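Local coordinates for disease resistance protein RRS1 (PDB 5W3X) that binds the W-box DNA element through its WRKY domain and, as an immune receptor acting with RPS4, confers resistance to bacterial and fungal pathogens, at residues Tyr39-Cys42 and Ala43-Thr47. Numbering follows the deposited sequence.
Sequences YYRC and AYKFT. With ZN (zinc ion), chain G.
Where strand 37-42 ends, Cys42 and Lys45 close a type I beta turn, Lys45 N donating to Cys42 O at 3.1 Å, and the chain runs on into a short, weakly bonded helical segment. Cys42 is a zinc ligand, its SG 2.3 Å from the zinc ion. With SG anti to the backbone N (chi1 -176°), the thiolate lies on the side of the carbonyl carbon and meets the turn that follows: Tyr44 N points a nearly straight N-H at Cys42 SG, 3.2 Å away with an angle of 168° at the hydrogen. The same sulfur meets the Tyr44 ring at its edge, with Tyr44 CD2 the closest ring atom at 3.7 Å. His76, also a zinc ligand, packs edge-to-face with this ring, so Tyr44 lies against two of the four ligands; Cys50 and His74 complete the site.

Arg41 works on the carbonyl of the turn. The Arg41 chain bends at chi2 (92°), bringing Arg41 NH1 to Cys42 O at 3.0 Å, the acceptor lying in the guanidinium plane. NH1 and Lys45 N approach this oxygen from opposite faces of the peptide plane. Lys45 crosses the arginine chain at about a right angle, the two touching through Lys45 CD and Arg41 CD at 3.7 Å, while the ammonium end leads away. Arg41 NE is hydrogen-bonded to a polar side chain of the chain of another protein, so this arginine ties the turn to the bound protein.

Two donors thus grip Cys42 O, and a backbone N-H joins the zinc in holding Cys42 SG. In the Cys2His2 site characteristic of WRKY domains, that N-H probably offsets part of the thiolate's negative charge and helps fix the direction in which the sulfur faces the metal.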
loop_
_atom_site.group_PDB
_atom_site.type_symbol
_atom_site.label_atom_id
_atom_site.label_comp_id
_atom_site.label_asym_id
_atom_site.label_seq_id
_atom_site.Cartn_x
_atom_site.Cartn_y
_atom_site.Cartn_z
ATOM N N TYR B 39 -0.299 7.898 13.327
ATOM C CA TYR B 39 1.072 7.536 13.688
ATOM C C TYR B 39 1.983 8.735 13.491
ATOM O O TYR B 39 1.988 9.334 12.405
ATOM C CB TYR B 39 1.584 6.384 12.832
ATOM C CG TYR B 39 0.749 5.115 12.896
ATOM C CD1 TYR B 39 -0.469 5.033 12.249
ATOM C CD2 TYR B 39 1.217 3.985 13.557
ATOM C CE1 TYR B 39 -1.232 3.854 12.275
ATOM C CE2 TYR B 39 0.460 2.807 13.601
ATOM C CZ TYR B 39 -0.750 2.747 12.956
ATOM O OH TYR B 39 -1.477 1.570 13.008
ATOM N N TYR B 40 2.762 9.042 14.528
ATOM C CA TYR B 40 3.677 10.175 14.565
ATOM C C TYR B 40 5.068 9.693 14.954
ATOM O O TYR B 40 5.212 8.680 15.640
ATOM C CB TYR B 40 3.211 11.237 15.570
ATOM C CG TYR B 40 1.835 11.783 15.311
ATOM C CD1 TYR B 40 0.709 11.098 15.751
ATOM C CD2 TYR B 40 1.653 12.988 14.637
ATOM C CE1 TYR B 40 -0.556 11.580 15.521
ATOM C CE2 TYR B 40 0.380 13.482 14.402
ATOM C CZ TYR B 40 -0.720 12.767 14.849
ATOM O OH TYR B 40 -1.994 13.233 14.626
ATOM N N ARG B 41 6.079 10.448 14.532
ATOM C CA ARG B 41 7.476 10.226 14.915
ATOM C C ARG B 41 8.035 11.593 15.263
ATOM O O ARG B 41 7.380 12.591 14.966
ATOM C CB ARG B 41 8.244 9.536 13.783
ATOM C CG ARG B 41 8.134 10.212 12.402
ATOM C CD ARG B 41 9.269 11.219 12.153
ATOM N NE ARG B 41 9.270 11.720 10.781
ATOM C CZ ARG B 41 9.793 12.882 10.404
ATOM N NH1 ARG B 41 10.342 13.687 11.300
ATOM N NH2 ARG B 41 9.749 13.246 9.132
ATOM N N CYS B 42 9.169 11.669 15.956
ATOM C CA CYS B 42 9.694 12.964 16.408
ATOM C C CYS B 42 10.170 13.900 15.291
ATOM O O CYS B 42 10.710 13.462 14.280
ATOM C CB CYS B 42 10.853 12.769 17.395
ATOM S SG CYS B 42 11.457 14.353 18.071
ATOM N N ALA B 43 9.987 15.200 15.488
ATOM C CA ALA B 43 10.464 16.181 14.515
ATOM C C ALA B 43 11.990 16.173 14.393
ATOM O O ALA B 43 12.540 16.693 13.421
ATOM C CB ALA B 43 9.978 17.572 14.887
ATOM N N TYR B 44 12.674 15.580 15.370
ATOM C CA TYR B 44 14.134 15.506 15.347
ATOM C C TYR B 44 14.625 14.088 15.072
ATOM O O TYR B 44 15.735 13.718 15.463
ATOM C CB TYR B 44 14.714 16.009 16.673
ATOM C CG TYR B 44 14.249 17.398 17.031
ATOM C CD1 TYR B 44 14.837 18.522 16.454
ATOM C CD2 TYR B 44 13.210 17.590 17.934
ATOM C CE1 TYR B 44 14.408 19.804 16.775
ATOM C CE2 TYR B 44 12.771 18.862 18.261
ATOM C CZ TYR B 44 13.370 19.966 17.682
ATOM O OH TYR B 44 12.924 21.226 18.018
ATOM N N LYS B 45 13.816 13.307 14.362
ATOM C CA LYS B 45 14.227 11.967 13.971
ATOM C C LYS B 45 15.456 11.999 13.073
ATOM O O LYS B 45 16.349 11.173 13.200
ATOM C CB LYS B 45 13.092 11.244 13.247
ATOM C CG LYS B 45 13.484 9.868 12.708
ATOM C CD LYS B 45 12.284 9.143 12.116
ATOM C CE LYS B 45 12.659 7.764 11.616
ATOM N NZ LYS B 45 13.340 6.981 12.679
ATOM N N PHE B 46 15.479 12.946 12.148
ATOM C CA PHE B 46 16.522 12.995 11.138
ATOM C C PHE B 46 17.756 13.720 11.672
ATOM O O PHE B 46 18.873 13.200 11.611
ATOM C CB PHE B 46 15.977 13.667 9.876
ATOM C CG PHE B 46 16.976 13.804 8.759
ATOM C CD1 PHE B 46 17.467 12.684 8.105
ATOM C CD2 PHE B 46 17.388 15.061 8.331
ATOM C CE1 PHE B 46 18.375 12.812 7.066
ATOM C CE2 PHE B 46 18.295 15.195 7.289
ATOM C CZ PHE B 46 18.788 14.071 6.656
ATOM N N THR B 47 17.540 14.913 12.217
ATOM C CA THR B 47 18.637 15.741 12.705
ATOM C C THR B 47 19.350 15.109 13.899
ATOM O O THR B 47 20.570 15.187 14.008
ATOM C CB THR B 47 18.143 17.153 13.098
ATOM O OG1 THR B 47 17.073 17.051 14.047
ATOM C CG2 THR B 47 17.649 17.898 11.875
HETATM ZN ZN ZN G . 12.601 13.448 19.853
#